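Local coordinates for protein citryl-CoA lyase (Hydrogenobacter thermophilus, PDB 6HXP) that probably cleaves citryl-CoA to acetyl-CoA and oxaloacetate, as a lyase of the citrate synthase family, and binds coenzyme A, at residues R108-G113 with A191-A196; R118-I123 with C166-D171; S76-G81 with Y223-T228; N82-G87 with G217-V222. All blocks are in the same frame, centred on the assembly; numbering follows the deposited sequence. Where two conformers were deposited one is given.

Contact 1 of 4, residues R108-G113 with A191-A196; sequences RFIQEG and AIAAIA
Segments 108-113 and 191-196 are both helical and come nearest at I110 and A194, whose CA atoms lie 6.6 Å apart, a close approach made possible by alanines on the receiving side. One side chain does most of the work. I110 places CG1 beside its backbone N (chi1 -67°) and carries on extended through chi2, so that CD1 is delivered straight at the other helix. The end methyl settles over the A194 backbone, with CD1 3.8 Å from A194 N, and lies 4.0 Å from A194 CB; on the neighbouring residue A193 CB is 4.1 Å from the same CD1. A single methyl thus meets two alanines and the peptide between them, and a branched residue with a long arm suits this place because the alanines have so little of their own to offer. H165 and A169 of helix 164-180 also pack on I110. Q111 ties the two helices together in a different way: its NE2 donates to S197 OG and F201 O, at and just beyond the end of helix 188-198. On the exposed face of the first helix R108 NE and E112 OE2, one turn apart, form a salt bridge of 3.2 Å; it is nearly straight at the hydrogen (162°), but NE meets the oxygen from above the carboxylate plane. The side chain of I110 lies about 5 Å from that of Y137, a coenzyme A-binding residue. Between the two segments the contact is apolar and depends on shape, with Q111 a polar tie beside it and the charges outside.

Contact 2 of 4, residues R118-I123 with C166-D171; sequences RSVEDI and CKFAED
The capped first turn of helix 120-129 packs on helix 164-180 through V120, which meets F168 and D171, and I123, which meets F168, in the helical body of this citrate synthase relative. S119 is the N-cap: its OG accepts from D122 N at 3.1 Å, as a serine with a short hydroxyl arm is well placed to do. Immediately after it V120 uses both methyls. CG1, anti to the backbone N (chi1 169°), lies 3.7 Å from D171 O, while CG2 comes obliquely to the F168 ring, 3.8 Å from CE1; a valine suits because its two branches meet ring and backbone at once. I123 reaches the same ring at its edge, with CD1 3.8 Å from F168 CE1, and the broad ring takes both aliphatic ends. Shortening V120 to an alanine would probably leave F168 and the D171 backbone facing a gap on this side. D171 keeps its carboxylate turned to its own helix, where K167 NZ meets the syn lone pair of OD2 at 3.0 Å. Beyond the pair, helix 101-116 supplies F109 and S116 against I123 and V114 against F168, V172 and E175 of helix 164-180 extend the seat of V120, and A169 O accepts from Y137 OH of the coenzyme A site.

Contact 3 of 4, residues S76-G81 with Y223-T228; sequences SVASGG and YEELTT
L226 overlaps A78 with one branch of its isobutyl group: CD2 lies 3.6 Å from A78 O and 3.9 Å from A78 CB. Its chi1 of -68° sets CG beside the backbone N, and from there the branch CD2 turns to A78. Alanine suits the position, since the CA atoms of A78 and L226 are 6.4 Å apart. A78 CB is met by E225 too, whose CG is 4.1 Å away before the chain bends at chi2 and turns its carboxylate toward S79. There a water bridges the helices, donating to E225 OE2 at 2.6 Å and sharing a 2.7 Å hydrogen bond with S79 OG. The carboxylate is held by salt bridges from OE1 to R75 and from OE2 to K234, which probably compensate the charge of this buried acid; S79 OG bonds to K234 N. Near the end of helix 206-228 T227 OG1 bonds to Y223 O at 2.8 Å and T228 OG1 to E224 O at 2.7 Å, each from the opposite face to the backbone amide sharing the oxygen. The contact joins the C-terminal parts of helices 69-79 and 206-228, with helix 84-93 packing on V77 and Y223 and two neighbouring subunits alongside.

Contact 4 of 4, residues N82-G87 with G217-V222; sequences NSLNVG and GLVAHV
V222 N donates to L218 O at 2.9 Å, a helical bond that sets the base of the valine carrying this contact. Both of its methyls are used. CG1, anti to the backbone N (chi1 173°), sits 3.8 Å from L84 O, and CG2 lies 3.7 Å from G87 C. G87 and V222 have CA atoms 6.0 Å apart, close enough that a CB on G87 would fall 2.9 Å from V222 CG1; glycine here lets the valine press directly on the backbone of the opposite helix. L84 crosses V222 obliquely and brings its CG 4.0 Å from V222 CG1. Its tip extends toward V219, although two conformers were deposited for L84 and that end is less certain. Cutting V222 back to an alanine would probably open a gap over the G87 backbone and take the CG1 contact from L84. A valine fits here because its two branches reach L84 and G87 at once. A74 and A78 of helix 69-79 and V88 of helix 84-93 close over V222, so helix 206-228 lies against both; the third subunit, a neighbouring copy, packs I211 on L84 and L205 on V219, and its K207 NZ bonds to S83 OG and N85 OD1.

The four contacts form two pairs on opposite sides of the chain's centre. Contacts 1 and 2 have centres 11 Å apart and touch directly: G113 CA lies 3.5 Å from F168 CZ, where a glycine admits the ring, and A194 CB meets A169 CB at 3.9 Å. This pair lies near the coenzyme A pocket, the side chains of A193 and I123 being about 9 Å and 11 Å from the bound coenzyme A. Contacts 3 and 4, centred 7 Å apart, share helix 206-228 and are joined by a probable hydrogen bond of 2.9 Å between V77 O and N82 ND2. They lie away from the coenzyme A-binding residues; the centres of contacts 1 and 4 are about 31 Å apart.

Contact 1 of 4, residues R108-G113 with A191-A196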
loop_
_atom_site.group_PDB
_atom_site.type_symbol
_atom_site.label_atom_id
_atom_site.label_comp_id
_atom_site.label_asym_id
_atom_site.label_seq_id
_atom_site.Cartn_x
_atom_site.Cartn_y
_atom_site.Cartn_z
ATOM N N ARG A 108 -18.851 18.489 1.158
ATOM C CA ARG A 108 -18.894 19.566 0.154
ATOM C C ARG A 108 -20.334 19.997 -0.100
ATOM O O ARG A 108 -20.639 21.187 -0.150
ATOM C CB ARG A 108 -18.245 19.055 -1.134
ATOM C CG ARG A 108 -18.016 20.135 -2.149
ATOM C CD ARG A 108 -17.324 19.582 -3.376
ATOM N NE ARG A 108 -16.885 20.698 -4.220
ATOM C CZ ARG A 108 -16.186 20.558 -5.341
ATOM N NH1 ARG A 108 -15.901 19.349 -5.805
ATOM N NH2 ARG A 108 -15.792 21.626 -6.022
ATOM N N PHE A 109 -21.231 19.016 -0.244
ATOM C CA PHE A 109 -22.646 19.289 -0.493
ATOM C C PHE A 109 -23.280 20.098 0.670
ATOM O O PHE A 109 -23.967 21.092 0.423
ATOM C CB PHE A 109 -23.401 17.961 -0.657
ATOM C CG PHE A 109 -24.901 18.106 -0.643
ATOM C CD1 PHE A 109 -25.556 18.730 -1.681
ATOM C CD2 PHE A 109 -25.648 17.655 0.435
ATOM C CE1 PHE A 109 -26.946 18.893 -1.658
ATOM C CE2 PHE A 109 -27.033 17.814 0.462
ATOM C CZ PHE A 109 -27.673 18.448 -0.580
ATOM N N ILE A 110 -23.061 19.658 1.909
ATOM C CA ILE A 110 -23.601 20.323 3.078
ATOM C C ILE A 110 -23.022 21.733 3.219
ATOM O O ILE A 110 -23.770 22.693 3.448
ATOM C CB ILE A 110 -23.392 19.478 4.352
ATOM C CG1 ILE A 110 -24.240 18.209 4.274
ATOM C CG2 ILE A 110 -23.746 20.291 5.603
ATOM C CD1 ILE A 110 -23.844 17.170 5.252
ATOM N N GLN A 111 -21.709 21.878 3.038
ATOM C CA GLN A 111 -21.097 23.202 3.175
ATOM C C GLN A 111 -21.526 24.137 2.071
ATOM O O GLN A 111 -21.860 25.287 2.348
ATOM C CB GLN A 111 -19.583 23.094 3.257
ATOM C CG GLN A 111 -19.141 22.433 4.548
ATOM C CD GLN A 111 -17.651 22.291 4.578
ATOM O OE1 GLN A 111 -16.941 23.163 4.067
ATOM N NE2 GLN A 111 -17.139 21.277 5.272
ATOM N N GLU A 112 -21.545 23.651 0.831
ATOM C CA GLU A 112 -21.980 24.503 -0.276
ATOM C C GLU A 112 -23.463 24.827 -0.181
ATOM O O GLU A 112 -23.866 25.944 -0.509
ATOM C CB GLU A 112 -21.579 23.891 -1.631
ATOM C CG GLU A 112 -20.070 23.954 -1.833
ATOM C CD GLU A 112 -19.526 23.371 -3.122
ATOM O OE1 GLU A 112 -20.325 22.840 -3.924
ATOM O OE2 GLU A 112 -18.291 23.434 -3.322
ATOM N N GLY A 113 -24.255 23.882 0.313
ATOM C CA GLY A 113 -25.686 24.066 0.520
ATOM C C GLY A 113 -25.965 25.166 1.513
ATOM O O GLY A 113 -26.736 26.076 1.212
ATOM N N ALA A 191 -24.183 12.179 8.330
ATOM C CA ALA A 191 -24.173 12.670 9.733
ATOM C C ALA A 191 -22.766 13.117 10.157
ATOM O O ALA A 191 -22.585 14.236 10.668
ATOM C CB ALA A 191 -24.664 11.583 10.660
ATOM N N ILE A 192 -21.761 12.286 9.893
ATOM C CA ILE A 192 -20.379 12.661 10.216
ATOM C C ILE A 192 -19.959 13.860 9.391
ATOM O O ILE A 192 -19.329 14.792 9.892
ATOM C CB ILE A 192 -19.469 11.444 10.001
ATOM C CG1 ILE A 192 -19.791 10.387 11.068
ATOM C CG2 ILE A 192 -18.032 11.866 10.043
ATOM C CD1 ILE A 192 -19.114 9.100 10.837
ATOM N N ALA A 193 -20.325 13.884 8.107
ATOM C CA ALA A 193 -20.024 15.033 7.273
ATOM C C ALA A 193 -20.650 16.324 7.850
ATOM O O ALA A 193 -19.991 17.366 7.863
ATOM C CB ALA A 193 -20.540 14.801 5.857
ATOM N N ALA A 194 -21.915 16.261 8.339
ATOM C CA ALA A 194 -22.551 17.428 8.901
ATOM C C ALA A 194 -21.824 17.903 10.152
ATOM O O ALA A 194 -21.593 19.101 10.339
ATOM C CB ALA A 194 -23.990 17.101 9.260
ATOM N N ILE A 195 -21.438 16.968 11.006
ATOM C CA ILE A 195 -20.786 17.306 12.276
ATOM C C ILE A 195 -19.393 17.883 12.000
ATOM O O ILE A 195 -19.029 18.883 12.595
ATOM C CB ILE A 195 -20.753 16.062 13.167
ATOM C CG1 ILE A 195 -22.192 15.761 13.651
ATOM C CG2 ILE A 195 -19.814 16.228 14.372
ATOM C CD1 ILE A 195 -22.404 14.401 14.013
ATOM N N ALA A 196 -18.625 17.258 11.106
ATOM C CA ALA A 196 -17.295 17.767 10.790
ATOM C C ALA A 196 -17.420 19.151 10.138
ATOM O O ALA A 196 -16.580 20.021 10.360
ATOM C CB ALA A 196 -16.563 16.810 9.861
#

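Contact 2 of 4, residues R118-I123 with C166-D171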
loop_
_atom_site.group_PDB
_atom_site.type_symbol
_atom_site.label_atom_id
_atom_site.label_comp_id
_atom_site.label_asym_id
_atom_site.label_seq_id
_atom_site.Cartn_x
_atom_site.Cartn_y
_atom_site.Cartn_z
ATOM N N ARG A 118 -29.591 29.125 -0.671
ATOM C CA ARG A 118 -30.709 28.790 -1.559
ATOM C C ARG A 118 -31.593 27.897 -0.719
ATOM O O ARG A 118 -31.107 27.295 0.236
ATOM C CB ARG A 118 -30.255 28.024 -2.813
ATOM C CG ARG A 118 -29.519 28.862 -3.842
ATOM C CD ARG A 118 -28.898 27.985 -4.918
ATOM N NE ARG A 118 -29.892 27.155 -5.602
ATOM C CZ ARG A 118 -29.599 26.098 -6.356
ATOM N NH1 ARG A 118 -28.336 25.726 -6.531
ATOM N NH2 ARG A 118 -30.566 25.401 -6.936
ATOM N N SER A 119 -32.873 27.804 -1.054
ATOM C CA SER A 119 -33.789 26.984 -0.267
ATOM C C SER A 119 -33.456 25.506 -0.420
ATOM O O SER A 119 -32.978 25.069 -1.468
ATOM C CB SER A 119 -35.238 27.223 -0.696
ATOM O OG SER A 119 -35.495 26.615 -1.949
ATOM N N VAL A 120 -33.730 24.742 0.620
ATOM C CA VAL A 120 -33.525 23.295 0.597
ATOM C C VAL A 120 -34.388 22.687 -0.530
ATOM O O VAL A 120 -33.895 21.856 -1.280
ATOM C CB VAL A 120 -33.805 22.679 1.986
ATOM C CG1 VAL A 120 -33.869 21.157 1.916
ATOM C CG2 VAL A 120 -32.745 23.123 2.992
ATOM N N GLU A 121 -35.634 23.190 -0.724
ATOM C CA GLU A 121 -36.506 22.727 -1.808
ATOM C C GLU A 121 -35.822 22.821 -3.175
ATOM O O GLU A 121 -35.885 21.875 -3.965
ATOM C CB GLU A 121 -37.811 23.544 -1.842
ATOM C CG GLU A 121 -38.805 23.031 -2.875
ATOM C CD GLU A 121 -40.020 23.912 -3.057
ATOM O OE1 GLU A 121 -40.263 24.350 -4.204
ATOM O OE2 GLU A 121 -40.719 24.173 -2.053
ATOM N N ASP A 122 -35.224 23.981 -3.465
ATOM C CA ASP A 122 -34.581 24.262 -4.750
ATOM C C ASP A 122 -33.359 23.412 -4.966
ATOM O O ASP A 122 -33.191 22.858 -6.061
ATOM C CB ASP A 122 -34.228 25.760 -4.873
ATOM C CG ASP A 122 -35.419 26.667 -5.164
ATOM O OD1 ASP A 122 -36.528 26.135 -5.437
ATOM O OD2 ASP A 122 -35.240 27.904 -5.146
ATOM N N ILE A 123 -32.513 23.293 -3.921
ATOM C CA ILE A 123 -31.307 22.475 -3.972
ATOM C C ILE A 123 -31.688 21.021 -4.271
ATOM O O ILE A 123 -31.106 20.428 -5.166
ATOM C CB ILE A 123 -30.482 22.609 -2.663
ATOM C CG1 ILE A 123 -29.803 23.994 -2.561
ATOM C CG2 ILE A 123 -29.423 21.499 -2.577
ATOM C CD1 ILE A 123 -29.331 24.398 -1.131
ATOM N N CYS A 166 -25.843 20.746 10.649
ATOM C CA CYS A 166 -26.664 19.605 11.077
ATOM C C CYS A 166 -28.106 19.810 10.610
ATOM O O CYS A 166 -28.743 18.881 10.086
ATOM C CB CYS A 166 -26.609 19.428 12.580
ATOM S SG CYS A 166 -25.011 18.876 13.192
ATOM N N LYS A 167 -28.638 21.036 10.803
ATOM C CA LYS A 167 -30.021 21.370 10.408
ATOM C C LYS A 167 -30.224 21.201 8.920
ATOM O O LYS A 167 -31.213 20.590 8.499
ATOM C CB LYS A 167 -30.363 22.814 10.812
ATOM C CG LYS A 167 -31.787 23.234 10.450
ATOM C CD LYS A 167 -32.097 24.609 10.973
ATOM C CE LYS A 167 -33.291 25.295 10.312
ATOM N NZ LYS A 167 -34.396 24.352 10.028
ATOM N N PHE A 168 -29.296 21.741 8.121
ATOM C CA PHE A 168 -29.336 21.610 6.662
ATOM C C PHE A 168 -29.357 20.141 6.259
ATOM O O PHE A 168 -30.208 19.735 5.483
ATOM C CB PHE A 168 -28.133 22.316 5.998
ATOM C CG PHE A 168 -28.162 22.211 4.483
ATOM C CD1 PHE A 168 -28.921 23.093 3.726
ATOM C CD2 PHE A 168 -27.436 21.226 3.821
ATOM C CE1 PHE A 168 -28.979 22.972 2.341
ATOM C CE2 PHE A 168 -27.500 21.098 2.439
ATOM C CZ PHE A 168 -28.247 21.988 1.703
ATOM N N ALA A 169 -28.445 19.342 6.813
ATOM C CA ALA A 169 -28.386 17.920 6.455
ATOM C C ALA A 169 -29.700 17.195 6.757
ATOM O O ALA A 169 -30.176 16.400 5.947
ATOM C CB ALA A 169 -27.232 17.242 7.175
ATOM N N GLU A 170 -30.321 17.490 7.895
ATOM C CA GLU A 170 -31.615 16.852 8.232
ATOM C C GLU A 170 -32.749 17.427 7.434
ATOM O O GLU A 170 -33.666 16.687 7.039
ATOM C CB GLU A 170 -31.866 16.953 9.738
ATOM C CG GLU A 170 -30.842 16.152 10.516
ATOM C CD GLU A 170 -31.322 15.631 11.847
ATOM O OE1 GLU A 170 -31.600 16.460 12.736
ATOM O OE2 GLU A 170 -31.529 14.403 11.957
ATOM N N ASP A 171 -32.721 18.747 7.154
ATOM C CA ASP A 171 -33.765 19.357 6.329
ATOM C C ASP A 171 -33.761 18.742 4.932
ATOM O O ASP A 171 -34.829 18.533 4.368
ATOM C CB ASP A 171 -33.568 20.879 6.210
ATOM C CG ASP A 171 -33.982 21.668 7.435
ATOM O OD1 ASP A 171 -34.605 21.076 8.341
ATOM O OD2 ASP A 171 -33.605 22.856 7.528
#

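Contact 3 of 4, residues S76-G81 with Y223-T228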
loop_
_atom_site.group_PDB
_atom_site.type_symbol
_atom_site.label_atom_id
_atom_site.label_comp_id
_atom_site.label_asym_id
_atom_site.label_seq_id
_atom_site.Cartn_x
_atom_site.Cartn_y
_atom_site.Cartn_z
ATOM N N SER A 76 -6.434 -10.488 3.987
ATOM C CA SER A 76 -5.825 -11.252 2.887
ATOM C C SER A 76 -4.335 -10.895 2.793
ATOM O O SER A 76 -3.505 -11.796 2.674
ATOM C CB SER A 76 -6.518 -10.973 1.550
ATOM O OG SER A 76 -7.861 -11.418 1.632
ATOM N N VAL A 77 -3.967 -9.618 2.892
ATOM C CA VAL A 77 -2.555 -9.247 2.907
ATOM C C VAL A 77 -1.834 -9.861 4.124
ATOM O O VAL A 77 -0.754 -10.409 3.985
ATOM C CB VAL A 77 -2.419 -7.728 2.813
ATOM C CG1 VAL A 77 -1.021 -7.268 3.171
ATOM C CG2 VAL A 77 -2.769 -7.284 1.393
ATOM N N ALA A 78 -2.466 -9.832 5.304
ATOM C CA ALA A 78 -1.876 -10.464 6.468
ATOM C C ALA A 78 -1.670 -11.966 6.213
ATOM O O ALA A 78 -0.603 -12.516 6.546
ATOM C CB ALA A 78 -2.814 -10.292 7.657
ATOM N N SER A 79 -2.652 -12.615 5.595
ATOM C CA SER A 79 -2.603 -14.051 5.263
ATOM C C SER A 79 -1.406 -14.406 4.346
ATOM O O SER A 79 -0.887 -15.546 4.370
ATOM C CB SER A 79 -3.918 -14.479 4.630
ATOM O OG SER A 79 -4.047 -15.909 4.636
ATOM N N GLY A 80 -0.994 -13.452 3.505
ATOM C CA GLY A 80 0.165 -13.645 2.657
ATOM C C GLY A 80 1.477 -13.704 3.445
ATOM O O GLY A 80 2.527 -14.047 2.878
ATOM N N GLY A 81 1.442 -13.376 4.732
ATOM C CA GLY A 81 2.592 -13.454 5.638
ATOM C C GLY A 81 3.311 -12.127 5.724
ATOM O O GLY A 81 4.432 -11.941 5.241
ATOM N N TYR A 223 -4.457 -8.234 13.468
ATOM C CA TYR A 223 -3.879 -8.978 14.593
ATOM C C TYR A 223 -4.601 -10.336 14.729
ATOM O O TYR A 223 -3.974 -11.367 14.969
ATOM C CB TYR A 223 -4.000 -8.149 15.885
ATOM C CG TYR A 223 -3.609 -8.915 17.125
ATOM C CD1 TYR A 223 -2.273 -9.078 17.483
ATOM C CD2 TYR A 223 -4.569 -9.525 17.912
ATOM C CE1 TYR A 223 -1.921 -9.800 18.632
ATOM C CE2 TYR A 223 -4.216 -10.343 18.980
ATOM C CZ TYR A 223 -2.896 -10.443 19.355
ATOM O OH TYR A 223 -2.624 -11.237 20.457
ATOM N N GLU A 224 -5.923 -10.338 14.658
ATOM C CA GLU A 224 -6.680 -11.578 14.768
ATOM C C GLU A 224 -6.288 -12.551 13.651
ATOM O O GLU A 224 -6.042 -13.744 13.903
ATOM C CB GLU A 224 -8.183 -11.275 14.756
ATOM C CG GLU A 224 -9.012 -12.513 15.045
ATOM C CD GLU A 224 -10.491 -12.235 15.089
ATOM O OE1 GLU A 224 -11.031 -11.688 14.111
ATOM O OE2 GLU A 224 -11.119 -12.539 16.135
ATOM N N GLU A 225 -6.159 -12.050 12.407
ATOM C CA GLU A 225 -5.783 -12.930 11.311
ATOM C C GLU A 225 -4.370 -13.535 11.565
ATOM O O GLU A 225 -4.152 -14.725 11.336
ATOM C CB GLU A 225 -5.760 -12.159 9.992
ATOM C CG GLU A 225 -5.585 -13.047 8.767
ATOM C CD GLU A 225 -6.764 -13.953 8.462
ATOM O OE1 GLU A 225 -7.919 -13.547 8.751
ATOM O OE2 GLU A 225 -6.546 -15.061 7.908
ATOM N N LEU A 226 -3.422 -12.709 12.000
ATOM C CA LEU A 226 -2.051 -13.173 12.214
ATOM C C LEU A 226 -1.882 -14.149 13.360
ATOM O O LEU A 226 -0.944 -14.943 13.314
ATOM C CB LEU A 226 -1.123 -11.987 12.449
ATOM C CG LEU A 226 -0.896 -11.061 11.247
ATOM C CD1 LEU A 226 -0.096 -9.822 11.650
ATOM C CD2 LEU A 226 -0.186 -11.823 10.100
ATOM N N THR A 227 -2.726 -14.061 14.390
ATOM C CA THR A 227 -2.564 -14.854 15.601
ATOM C C THR A 227 -3.533 -15.985 15.728
ATOM O O THR A 227 -3.333 -16.833 16.613
ATOM C CB THR A 227 -2.649 -13.928 16.831
ATOM O OG1 THR A 227 -3.958 -13.348 16.918
ATOM C CG2 THR A 227 -1.547 -12.868 16.822
ATOM N N THR A 228 -4.596 -16.043 14.899
ATOM C CA THR A 228 -5.576 -17.127 15.025
ATOM C C THR A 228 -5.751 -17.987 13.780
ATOM O O THR A 228 -6.488 -18.967 13.854
ATOM C CB THR A 228 -6.941 -16.581 15.488
ATOM O OG1 THR A 228 -7.583 -15.872 14.452
ATOM C CG2 THR A 228 -6.843 -15.704 16.699
HETATM O O HOH W 1 -4.320 -16.313 7.293
#

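Contact 4 of 4, residues N82-G87 with G217-V222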
loop_
_atom_site.group_PDB
_atom_site.type_symbol
_atom_site.label_atom_id
_atom_site.label_comp_id
_atom_site.label_asym_id
_atom_site.label_seq_id
_atom_site.Cartn_x
_atom_site.Cartn_y
_atom_site.Cartn_z
ATOM N N ASN A 82 2.634 -11.164 6.321
ATOM C CA ASN A 82 3.112 -9.801 6.396
ATOM C C ASN A 82 2.976 -9.245 7.810
ATOM O O ASN A 82 2.170 -9.731 8.619
ATOM C CB ASN A 82 2.316 -8.916 5.442
ATOM C CG ASN A 82 2.740 -9.061 4.027
ATOM O OD1 ASN A 82 3.877 -8.634 3.655
ATOM N ND2 ASN A 82 1.944 -9.687 3.187
ATOM N N SER A 83 3.769 -8.228 8.107
ATOM C CA SER A 83 3.739 -7.542 9.382
ATOM C C SER A 83 2.418 -6.801 9.523
ATOM O O SER A 83 1.722 -6.443 8.551
ATOM C CB SER A 83 4.902 -6.557 9.448
ATOM O OG SER A 83 5.014 -5.914 10.713
ATOM N N LEU A 84 2.046 -6.543 10.745
ATOM C CA LEU A 84 0.777 -5.897 11.018
ATOM C C LEU A 84 0.589 -4.555 10.303
ATOM O O LEU A 84 -0.510 -4.275 9.811
ATOM C CB LEU A 84 0.618 -5.783 12.528
ATOM C CG LEU A 84 -0.717 -5.251 13.012
ATOM C CD1 LEU A 84 -1.195 -6.007 14.212
ATOM C CD2 LEU A 84 -0.652 -3.757 13.274
ATOM N N ASN A 85 1.644 -3.724 10.176
ATOM C CA ASN A 85 1.459 -2.462 9.467
ATOM C C ASN A 85 1.066 -2.638 8.023
ATOM O O ASN A 85 0.346 -1.819 7.461
ATOM C CB ASN A 85 2.682 -1.583 9.534
ATOM C CG ASN A 85 3.874 -2.129 8.822
ATOM O OD1 ASN A 85 4.324 -3.276 9.146
ATOM N ND2 ASN A 85 4.409 -1.407 7.829
ATOM N N VAL A 86 1.591 -3.695 7.390
ATOM C CA VAL A 86 1.342 -3.935 5.980
ATOM C C VAL A 86 -0.118 -4.334 5.748
ATOM O O VAL A 86 -0.788 -3.808 4.855
ATOM C CB VAL A 86 2.332 -4.969 5.452
ATOM C CG1 VAL A 86 2.045 -5.328 3.987
ATOM C CG2 VAL A 86 3.777 -4.519 5.608
ATOM N N GLY A 87 -0.671 -5.208 6.605
ATOM C CA GLY A 87 -2.070 -5.544 6.490
ATOM C C GLY A 87 -2.967 -4.337 6.737
ATOM O O GLY A 87 -3.950 -4.102 6.039
ATOM N N GLY A 217 -10.008 -0.693 14.262
ATOM C CA GLY A 217 -10.680 -1.909 13.820
ATOM C C GLY A 217 -9.791 -2.710 12.874
ATOM O O GLY A 217 -9.690 -3.941 12.997
ATOM N N LEU A 218 -9.121 -2.029 11.926
ATOM C CA LEU A 218 -8.215 -2.755 11.031
ATOM C C LEU A 218 -7.100 -3.431 11.812
ATOM O O LEU A 218 -6.700 -4.552 11.492
ATOM C CB LEU A 218 -7.648 -1.857 9.958
ATOM C CG LEU A 218 -8.676 -1.265 8.977
ATOM C CD1 LEU A 218 -8.009 -0.236 8.058
ATOM C CD2 LEU A 218 -9.366 -2.355 8.185
ATOM N N VAL A 219 -6.526 -2.716 12.796
ATOM C CA VAL A 219 -5.490 -3.335 13.619
ATOM C C VAL A 219 -6.024 -4.588 14.280
ATOM O O VAL A 219 -5.355 -5.637 14.298
ATOM C CB VAL A 219 -4.986 -2.321 14.679
ATOM C CG1 VAL A 219 -4.123 -3.031 15.722
ATOM C CG2 VAL A 219 -4.182 -1.183 14.025
ATOM N N ALA A 220 -7.241 -4.487 14.867
ATOM C CA ALA A 220 -7.819 -5.673 15.499
ATOM C C ALA A 220 -7.978 -6.845 14.525
ATOM O O ALA A 220 -7.668 -7.992 14.867
ATOM C CB ALA A 220 -9.150 -5.331 16.141
ATOM N N HIS A 221 -8.473 -6.558 13.325
ATOM C CA HIS A 221 -8.687 -7.597 12.305
ATOM C C HIS A 221 -7.361 -8.228 11.845
ATOM O O HIS A 221 -7.277 -9.437 11.708
ATOM C CB HIS A 221 -9.437 -7.018 11.097
ATOM C CG HIS A 221 -10.902 -6.956 11.337
ATOM N ND1 HIS A 221 -11.720 -8.064 11.157
ATOM C CD2 HIS A 221 -11.660 -5.924 11.814
ATOM C CE1 HIS A 221 -12.940 -7.667 11.523
ATOM N NE2 HIS A 221 -12.952 -6.398 11.952
ATOM N N VAL A 222 -6.356 -7.402 11.596
ATOM C CA VAL A 222 -5.086 -7.937 11.149
ATOM C C VAL A 222 -4.412 -8.745 12.244
ATOM O O VAL A 222 -3.878 -9.825 12.006
ATOM C CB VAL A 222 -4.196 -6.796 10.627
ATOM C CG1 VAL A 222 -2.778 -7.301 10.317
ATOM C CG2 VAL A 222 -4.817 -6.183 9.401
#